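Local coordinates for xanthomonas outer protein D (Xanthomonas euvesicatoria, PDB 2OIX) that probably cleaves SUMO from modified host proteins as a type III secreted cysteine protease of the Ulp1 family, present as its inactive mutant catalytic fragment, at residues H149-D153 and G154-Y158. The protein carries 1 engineered substitution. Residues are numbered along the deposited sequence; the frame is centred on the assembly and turned at random.
Sequences HRVLD and GTFDY
With chi1 of 79° in Asp153 and 65° in Thr155, the carboxylate and the hydroxyl each sit between their own backbone N and carbonyl carbon, and they meet across Gly154. Thr155 OG1 donates to the syn lone pair of Asp153 OD1 at 2.8 Å, and Thr155 N adds a weak bond to the same oxygen. Arg150 O accepts twice, from Thr155 N in the carbonyl plane at 3.0 Å and from Phe156 N, well above that plane, at 3.1 Å. Gly154 N turns back to Val151 O at 3.2 Å, and Asn26 ND2 gives this carbonyl another donor. Phe156 CG lies anti to its backbone N (chi1 -176°), which lays the ring beside Val151; Val151 CG2 stands over one face of the Phe156 ring, 3.8 Å from its centroid, a CH-pi contact between buried side chains. Arg150 CB lies at the ring's edge, and beyond it the extended chain carries NH1 to the carbonyls of Gly161 and Asp163. Positive phi at Gly154, with the bonds Thr155 N to Arg150 O and Gly154 N to Val151 O, makes this a Schellman motif, closing helix 136-153 of the Ulp1-type catalytic domain and leading into the type I turn Thr155 to Tyr158.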
loop_
_atom_site.group_PDB
_atom_site.type_symbol
_atom_site.label_atom_id
_atom_site.label_comp_id
_atom_site.label_asym_id
_atom_site.label_seq_id
_atom_site.Cartn_x
_atom_site.Cartn_y
_atom_site.Cartn_z
ATOM N N HIS A 149 6.113 2.511 -10.515
ATOM C CA HIS A 149 6.660 2.864 -11.826
ATOM C C HIS A 149 5.964 4.075 -12.494
ATOM O O HIS A 149 6.614 4.873 -13.201
ATOM C CB HIS A 149 6.721 1.631 -12.728
ATOM C CG HIS A 149 7.877 0.724 -12.409
ATOM N ND1 HIS A 149 7.850 -0.176 -11.366
ATOM C CD2 HIS A 149 9.097 0.589 -12.990
ATOM C CE1 HIS A 149 9.005 -0.819 -11.310
ATOM N NE2 HIS A 149 9.776 -0.380 -12.288
ATOM N N ARG A 150 4.664 4.234 -12.248
ATOM C CA ARG A 150 3.954 5.406 -12.763
ATOM C C ARG A 150 4.433 6.697 -12.088
ATOM O O ARG A 150 4.474 7.747 -12.722
ATOM C CB ARG A 150 2.438 5.224 -12.609
ATOM C CG ARG A 150 1.936 4.048 -13.462
ATOM C CD ARG A 150 0.407 3.953 -13.455
ATOM N NE ARG A 150 -0.046 2.769 -14.199
ATOM C CZ ARG A 150 -1.284 2.285 -14.181
ATOM N NH1 ARG A 150 -2.200 2.876 -13.497
ATOM N NH2 ARG A 150 -1.626 1.175 -14.869
ATOM N N VAL A 151 4.812 6.627 -10.819
ATOM C CA VAL A 151 5.345 7.830 -10.147
ATOM C C VAL A 151 6.695 8.151 -10.827
ATOM O O VAL A 151 6.951 9.284 -11.208
ATOM C CB VAL A 151 5.482 7.654 -8.638
ATOM C CG1 VAL A 151 6.211 8.855 -8.032
ATOM C CG2 VAL A 151 4.046 7.438 -7.962
ATOM N N LEU A 152 7.526 7.129 -11.035
ATOM C CA LEU A 152 8.847 7.321 -11.625
ATOM C C LEU A 152 8.770 7.925 -13.011
ATOM O O LEU A 152 9.585 8.784 -13.369
ATOM C CB LEU A 152 9.564 5.975 -11.734
ATOM C CG LEU A 152 10.542 5.534 -10.634
ATOM C CD1 LEU A 152 10.186 5.967 -9.202
ATOM C CD2 LEU A 152 10.755 4.030 -10.714
ATOM N N ASP A 153 7.809 7.451 -13.807
ATOM C CA ASP A 153 7.799 7.857 -15.202
ATOM C C ASP A 153 6.887 9.044 -15.437
ATOM O O ASP A 153 6.738 9.507 -16.573
ATOM C CB ASP A 153 7.530 6.667 -16.133
ATOM C CG ASP A 153 6.065 6.268 -16.209
ATOM O OD1 ASP A 153 5.211 6.889 -15.548
ATOM O OD2 ASP A 153 5.762 5.288 -16.942
ATOM N N GLY A 154 6.321 9.541 -14.337
ATOM C CA GLY A 154 5.452 10.717 -14.307
ATOM C C GLY A 154 4.111 10.569 -15.034
ATOM O O GLY A 154 3.639 11.543 -15.649
ATOM N N THR A 155 3.520 9.369 -15.024
ATOM C CA THR A 155 2.175 9.170 -15.572
ATOM C C THR A 155 1.112 8.980 -14.456
ATOM O O THR A 155 -0.100 9.012 -14.715
ATOM C CB THR A 155 2.164 8.027 -16.565
ATOM O OG1 THR A 155 2.467 6.824 -15.854
ATOM C CG2 THR A 155 3.229 8.305 -17.676
ATOM N N PHE A 156 1.583 8.853 -13.215
ATOM C CA PHE A 156 0.731 8.677 -12.030
ATOM C C PHE A 156 -0.274 9.813 -11.905
ATOM O O PHE A 156 -1.413 9.574 -11.557
ATOM C CB PHE A 156 1.629 8.642 -10.787
ATOM C CG PHE A 156 0.913 8.381 -9.477
ATOM C CD1 PHE A 156 0.611 7.058 -9.072
ATOM C CD2 PHE A 156 0.643 9.440 -8.628
ATOM C CE1 PHE A 156 0.013 6.816 -7.849
ATOM C CE2 PHE A 156 0.013 9.245 -7.358
ATOM C CZ PHE A 156 -0.273 7.894 -6.977
ATOM N N ASP A 157 0.121 11.033 -12.264
ATOM C CA ASP A 157 -0.772 12.179 -12.084
ATOM C C ASP A 157 -1.742 12.443 -13.245
ATOM O O ASP A 157 -2.601 13.323 -13.130
ATOM C CB ASP A 157 0.031 13.442 -11.794
ATOM C CG ASP A 157 0.683 13.429 -10.402
ATOM O OD1 ASP A 157 0.133 12.820 -9.452
ATOM O OD2 ASP A 157 1.753 14.067 -10.270
ATOM N N TYR A 158 -1.617 11.730 -14.356
ATOM C CA TYR A 158 -2.596 11.917 -15.423
ATOM C C TYR A 158 -3.942 11.374 -14.946
ATOM O O TYR A 158 -3.990 10.489 -14.079
ATOM C CB TYR A 158 -2.176 11.165 -16.704
ATOM C CG TYR A 158 -0.982 11.752 -17.441
ATOM C CD1 TYR A 158 -0.836 13.110 -17.582
ATOM C CD2 TYR A 158 -0.045 10.938 -18.059
ATOM C CE1 TYR A 158 0.248 13.659 -18.265
ATOM C CE2 TYR A 158 1.052 11.483 -18.752
ATOM C CZ TYR A 158 1.185 12.850 -18.822
ATOM O OH TYR A 158 2.217 13.449 -19.489
#